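Local coordinates for chemotaxis protein CheX (Vibrio vulnificus, PDB 6VPW) that probably dephosphorylates the phosphorylated response regulator CheY and so helps to reset the chemotactic signal, at residues Lys31-Lys36 with Ile138-Ser143; Glu70-Met75 with Thr88-Glu93. All blocks are in the same frame, centred on the assembly; numbering follows the deposited sequence.

Contact 1: residues Lys31-Lys36 with Ile138-Ser143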
loop_
_atom_site.group_PDB
_atom_site.type_symbol
_atom_site.label_atom_id
_atom_site.label_comp_id
_atom_site.label_asym_id
_atom_site.label_seq_id
_atom_site.Cartn_x
_atom_site.Cartn_y
_atom_site.Cartn_z
ATOM N N LYS A 31 -13.917 8.388 17.552
ATOM C CA LYS A 31 -13.063 7.603 18.485
ATOM C C LYS A 31 -12.382 6.459 17.736
ATOM O O LYS A 31 -13.048 5.659 17.069
ATOM C CB LYS A 31 -13.912 7.070 19.647
ATOM C CG LYS A 31 -13.169 6.169 20.624
ATOM C CD LYS A 31 -13.952 5.839 21.883
ATOM C CE LYS A 31 -14.171 7.045 22.772
ATOM N NZ LYS A 31 -14.813 6.672 24.053
ATOM N N PRO A 32 -11.032 6.351 17.782
ATOM C CA PRO A 32 -10.348 5.228 17.144
ATOM C C PRO A 32 -10.807 3.918 17.794
ATOM O O PRO A 32 -11.271 3.951 18.910
ATOM C CB PRO A 32 -8.857 5.496 17.387
ATOM C CG PRO A 32 -8.804 6.998 17.592
ATOM C CD PRO A 32 -10.083 7.323 18.347
ATOM N N ARG A 33 -10.669 2.807 17.075
ATOM C CA ARG A 33 -11.108 1.503 17.627
ATOM C C ARG A 33 -10.405 0.379 16.856
ATOM O O ARG A 33 -9.768 0.661 15.796
ATOM C CB ARG A 33 -12.639 1.415 17.562
ATOM C CG ARG A 33 -13.226 1.751 16.196
ATOM C CD ARG A 33 -14.726 1.517 16.060
ATOM N NE ARG A 33 -15.114 1.656 14.656
ATOM C CZ ARG A 33 -15.520 2.782 14.067
ATOM N NH1 ARG A 33 -15.629 3.906 14.757
ATOM N NH2 ARG A 33 -15.823 2.778 12.780
ATOM N N ILE A 34 -10.448 -0.832 17.413
ATOM C CA ILE A 34 -9.879 -2.013 16.713
ATOM C C ILE A 34 -10.822 -2.299 15.553
ATOM O O ILE A 34 -12.040 -2.411 15.801
ATOM C CB ILE A 34 -9.721 -3.227 17.651
ATOM C CG1 ILE A 34 -8.737 -2.930 18.788
ATOM C CG2 ILE A 34 -9.315 -4.462 16.852
ATOM C CD1 ILE A 34 -8.625 -4.032 19.818
ATOM N N LYS A 35 -10.280 -2.343 14.334
ATOM C CA LYS A 35 -11.123 -2.624 13.153
ATOM C C LYS A 35 -11.628 -4.057 13.295
ATOM O O LYS A 35 -10.871 -4.903 13.811
ATOM C CB LYS A 35 -10.335 -2.413 11.860
ATOM C CG LYS A 35 -11.125 -2.617 10.574
ATOM C CD LYS A 35 -10.320 -2.256 9.351
ATOM C CE LYS A 35 -11.028 -2.515 8.039
ATOM N NZ LYS A 35 -10.189 -2.081 6.892
ATOM N N LYS A 36 -12.877 -4.287 12.911
ATOM C CA LYS A 36 -13.444 -5.654 12.979
ATOM C C LYS A 36 -13.958 -5.988 11.578
ATOM O O LYS A 36 -13.114 -6.051 10.660
ATOM C CB LYS A 36 -14.493 -5.736 14.092
ATOM C CG LYS A 36 -13.959 -5.420 15.481
ATOM C CD LYS A 36 -14.972 -5.634 16.586
ATOM C CE LYS A 36 -14.520 -5.073 17.917
ATOM N NZ LYS A 36 -14.388 -3.598 17.866
ATOM N N ILE A 138 -8.296 1.471 13.397
ATOM C CA ILE A 138 -8.901 2.360 12.368
ATOM C C ILE A 138 -9.271 3.658 13.085
ATOM O O ILE A 138 -9.810 3.577 14.192
ATOM C CB ILE A 138 -10.107 1.725 11.644
ATOM C CG1 ILE A 138 -10.656 2.658 10.559
ATOM C CG2 ILE A 138 -11.195 1.318 12.631
ATOM C CD1 ILE A 138 -11.687 2.014 9.651
ATOM N N MET A 139 -8.930 4.796 12.484
ATOM C CA MET A 139 -9.235 6.124 13.066
ATOM C C MET A 139 -10.116 6.850 12.055
ATOM O O MET A 139 -9.608 7.355 11.055
ATOM C CB MET A 139 -7.941 6.908 13.316
ATOM C CG MET A 139 -6.814 6.045 13.914
ATOM S SD MET A 139 -5.233 6.920 14.082
ATOM C CE MET A 139 -4.114 5.526 14.190
ATOM N N PRO A 140 -11.461 6.819 12.205
ATOM C CA PRO A 140 -12.345 7.511 11.271
ATOM C C PRO A 140 -12.333 9.036 11.444
ATOM O O PRO A 140 -12.121 9.525 12.552
ATOM C CB PRO A 140 -13.764 6.984 11.576
ATOM C CG PRO A 140 -13.577 5.865 12.607
ATOM C CD PRO A 140 -12.209 6.079 13.232
ATOM N N PHE A 141 -12.624 9.744 10.353
ATOM C CA PHE A 141 -12.699 11.225 10.354
ATOM C C PHE A 141 -13.860 11.656 9.462
ATOM O O PHE A 141 -14.213 10.924 8.501
ATOM C CB PHE A 141 -11.413 11.868 9.833
ATOM C CG PHE A 141 -10.174 11.617 10.655
ATOM C CD1 PHE A 141 -9.375 10.513 10.409
ATOM C CD2 PHE A 141 -9.786 12.506 11.645
ATOM C CE1 PHE A 141 -8.224 10.292 11.149
ATOM C CE2 PHE A 141 -8.630 12.288 12.379
ATOM C CZ PHE A 141 -7.851 11.183 12.130
ATOM N N SER A 142 -14.431 12.820 9.780
ATOM C CA SER A 142 -15.567 13.342 8.995
ATOM C C SER A 142 -15.378 14.834 8.694
ATOM O O SER A 142 -14.587 15.518 9.393
ATOM C CB SER A 142 -16.850 13.097 9.729
ATOM O OG SER A 142 -16.872 13.843 10.928
ATOM N N SER A 143 -16.063 15.283 7.644
ATOM C CA SER A 143 -16.124 16.703 7.232
ATOM C C SER A 143 -17.358 16.838 6.336
ATOM O O SER A 143 -17.902 15.787 5.898
ATOM C CB SER A 143 -14.871 17.136 6.538
ATOM O OG SER A 143 -14.855 16.661 5.211
#
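Arg33 and Ile138 form an antiparallel hydrogen-bonded pair that fastens the end of strand 28-34 to strand 137-142. Two backbone bonds close the ring between them: Arg33 N donates to Ile138 O over 3.1 Å, and Ile138 N returns the bond to Arg33 O over 2.9 Å, with an N-H...O angle of 166°. Besides the Arg33 N-H, Ile138 O receives a CA-H...O contact from Pro32 CA at 3.4 Å, with an angle of 130° at the hydrogen.

Apolar contacts lie on both faces of this bridge. The side chains of Arg33 and Ile138 run side by side in the same direction, with Arg33 CG 4.1 Å from Ile138 CG2. That methyl branch also meets Lys35 CB at 3.9 Å, before the extended lysine chain leads off. Pro32 CB reaches Met139 CG at 4.1 Å on the other face of the sheet.

Arg33 combines an apolar contact across the strands with an ion pair outside them. With CG between the backbone N and carbonyl carbon (chi1 50°) and the chain extended to NE, it carries its guanidinium obliquely across Pro140, Arg33 NH1 coming 3.6 Å from Pro140 CG. Its NH2 makes a salt bridge to Glu38, while the charge of Lys35 has its partner in Glu151.

Strand 28-34 is an outermost strand, within this chain, of the antiparallel sheet, and 137-142 separates it from 148-154. Helix 8-23 packs against one face, where its Leu12 touches both Pro32 and Met139; Ile138, on the face of Arg33, packs on Phe149 and Glu151.

Contact 2: residues Glu70-Met75 with Thr88-Glu93; sequences EIMQNM and TDMVGE
Met72 and Met90 meet obliquely between two helices that cross almost at a right angle (87°), their segment axes 10.7 Å apart. Each thioether is folded at chi2 and chi3, and the two interlock: Met72 SD lies against the base of the other chain, 3.3 Å from Met90 CB, while Met90 CE turns back to 3.4 Å from Met72 CG. This last carbon pair is tighter than ordinary van der Waals contact, so the Met90 methyl is pressed against the middle of the Met72 chain.

Met90 starts with CG anti to its own backbone N (chi1 169°), which carries the side chain out from helix 85-107 toward the side chains of helix 65-76. Ile71 CG2 touches its sulfur, Met90 SD, from 4.2 Å. From the next turn Met75 comes across Met90 at about a right angle, its SD 4.0 Å from Met90 CG. Met90 therefore inserts among three side chains of helix 65-76, and no hydrogen bond joins the two segments.

Met75 is extended as far as SD and bends at chi3, which turns its methyl toward the Glu93 carboxylate arriving from the opposite direction. As modelled, Met75 CE lies 3.5 Å from Glu93 OE2, though the Glu93 side chain is strained and its placement doubtful.

Helix 8-23 borders this junction through Leu19 and Ala23, which pack on Ile71; Ala23 also touches Met75. Met72 further packs on Glu86 and Val87 near the start of helix 85-107. On another side of that helix Val91 rests on Val120 of strand 114-123, and Asp89 forms a salt bridge with Lys131 of the second subunit.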
loop_
_atom_site.group_PDB
_atom_site.type_symbol
_atom_site.label_atom_id
_atom_site.label_comp_id
_atom_site.label_asym_id
_atom_site.label_seq_id
_atom_site.Cartn_x
_atom_site.Cartn_y
_atom_site.Cartn_z
ATOM N N GLU A 70 -11.461 18.795 -2.053
ATOM C CA GLU A 70 -11.514 20.020 -1.206
ATOM C C GLU A 70 -10.104 20.346 -0.703
ATOM O O GLU A 70 -9.715 21.524 -0.758
ATOM C CB GLU A 70 -12.488 19.855 -0.039
ATOM C CG GLU A 70 -12.876 21.168 0.622
ATOM C CD GLU A 70 -13.783 22.065 -0.202
ATOM O OE1 GLU A 70 -14.375 21.579 -1.200
ATOM O OE2 GLU A 70 -13.871 23.253 0.131
ATOM N N ILE A 71 -9.362 19.340 -0.237
ATOM C CA ILE A 71 -7.960 19.554 0.222
ATOM C C ILE A 71 -7.145 20.157 -0.930
ATOM O O ILE A 71 -6.461 21.186 -0.694
ATOM C CB ILE A 71 -7.367 18.232 0.761
ATOM C CG1 ILE A 71 -8.106 17.783 2.023
ATOM C CG2 ILE A 71 -5.868 18.341 1.003
ATOM C CD1 ILE A 71 -7.779 16.374 2.466
ATOM N N MET A 72 -7.238 19.558 -2.126
ATOM C CA MET A 72 -6.495 20.009 -3.337
ATOM C C MET A 72 -6.854 21.461 -3.668
ATOM O O MET A 72 -5.932 22.238 -3.976
ATOM C CB MET A 72 -6.846 19.144 -4.551
ATOM C CG MET A 72 -6.183 17.789 -4.538
ATOM S SD MET A 72 -4.414 17.912 -4.885
ATOM C CE MET A 72 -4.447 18.466 -6.589
ATOM N N GLN A 73 -8.145 21.795 -3.648
ATOM C CA GLN A 73 -8.555 23.192 -3.961
ATOM C C GLN A 73 -7.881 24.144 -2.965
ATOM O O GLN A 73 -7.373 25.194 -3.410
ATOM C CB GLN A 73 -10.078 23.332 -3.921
ATOM C CG GLN A 73 -10.566 24.753 -4.159
ATOM C CD GLN A 73 -12.070 24.846 -4.203
ATOM O OE1 GLN A 73 -12.778 23.840 -4.244
ATOM N NE2 GLN A 73 -12.572 26.071 -4.206
ATOM N N ASN A 74 -7.825 23.762 -1.685
ATOM C CA ASN A 74 -7.250 24.648 -0.635
ATOM C C ASN A 74 -5.729 24.752 -0.806
ATOM O O ASN A 74 -5.211 25.888 -0.749
ATOM C CB ASN A 74 -7.618 24.188 0.783
ATOM C CG ASN A 74 -9.094 24.317 1.115
ATOM O OD1 ASN A 74 -9.886 24.763 0.291
ATOM N ND2 ASN A 74 -9.476 23.939 2.327
ATOM N N MET A 75 -5.045 23.627 -1.028
ATOM C CA MET A 75 -3.556 23.617 -1.117
ATOM C C MET A 75 -3.067 24.182 -2.456
ATOM O O MET A 75 -1.839 24.321 -2.592
ATOM C CB MET A 75 -2.996 22.198 -0.982
ATOM C CG MET A 75 -3.291 21.529 0.347
ATOM S SD MET A 75 -2.549 19.877 0.474
ATOM C CE MET A 75 -0.808 20.292 0.542
ATOM N N THR A 88 -3.142 12.485 -6.987
ATOM C CA THR A 88 -2.392 11.332 -6.406
ATOM C C THR A 88 -1.032 11.818 -5.875
ATOM O O THR A 88 -0.602 11.318 -4.813
ATOM C CB THR A 88 -2.294 10.198 -7.425
ATOM O OG1 THR A 88 -1.534 10.699 -8.522
ATOM C CG2 THR A 88 -3.654 9.715 -7.883
ATOM N N ASP A 89 -0.387 12.770 -6.561
ATOM C CA ASP A 89 0.896 13.323 -6.050
ATOM C C ASP A 89 0.640 13.951 -4.675
ATOM O O ASP A 89 1.430 13.699 -3.749
ATOM C CB ASP A 89 1.503 14.356 -7.002
ATOM C CG ASP A 89 2.141 13.763 -8.247
ATOM O OD1 ASP A 89 2.247 12.517 -8.322
ATOM O OD2 ASP A 89 2.515 14.553 -9.144
ATOM N N MET A 90 -0.457 14.699 -4.547
ATOM C CA MET A 90 -0.789 15.370 -3.262
ATOM C C MET A 90 -1.056 14.331 -2.158
ATOM O O MET A 90 -0.646 14.569 -1.016
ATOM C CB MET A 90 -2.012 16.278 -3.421
ATOM C CG MET A 90 -2.567 16.788 -2.106
ATOM S SD MET A 90 -3.606 15.563 -1.224
ATOM C CE MET A 90 -5.117 15.649 -2.185
ATOM N N VAL A 91 -1.782 13.262 -2.470
ATOM C CA VAL A 91 -2.072 12.220 -1.445
ATOM C C VAL A 91 -0.746 11.569 -1.009
ATOM O O VAL A 91 -0.605 11.296 0.190
ATOM C CB VAL A 91 -3.125 11.227 -1.969
ATOM C CG1 VAL A 91 -3.249 9.996 -1.097
ATOM C CG2 VAL A 91 -4.483 11.917 -2.118
ATOM N N GLY A 92 0.206 11.395 -1.930
ATOM C CA GLY A 92 1.525 10.840 -1.568
ATOM C C GLY A 92 2.289 11.773 -0.642
ATOM O O GLY A 92 2.874 11.275 0.367
ATOM N N GLU A 93 2.263 13.079 -0.934
ATOM C CA GLU A 93 2.994 14.073 -0.101
ATOM C C GLU A 93 2.302 14.163 1.269
ATOM O O GLU A 93 3.026 14.219 2.282
ATOM C CB GLU A 93 3.102 15.427 -0.812
ATOM C CG GLU A 93 1.775 16.136 -0.975
ATOM C CD GLU A 93 1.731 17.357 -1.889
ATOM O OE1 GLU A 93 2.583 17.451 -2.811
ATOM O OE2 GLU A 93 0.819 18.208 -1.687
#

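Overall arrangement
The two contacts lie on opposite sides of the chain's centre, about 22 Å apart between centres, with contact 2 nested in the loop that contact 1 closes. Contact 1 joins strands at the margin of the main sheet and is only partly buried: backbone hydrogen bonds set its register, and the Arg33 guanidinium lies across Pro140 at its exposed side. Contact 2 is a buried helix-helix junction held by thioether and aliphatic packing, with no hydrogen bond between its segments. They share no secondary-structure element, but helix 8-23 touches both, through Leu12 at the sheet and through Leu19 and Ala23 at the helix pair. Subunit partners reach contact 2 alone.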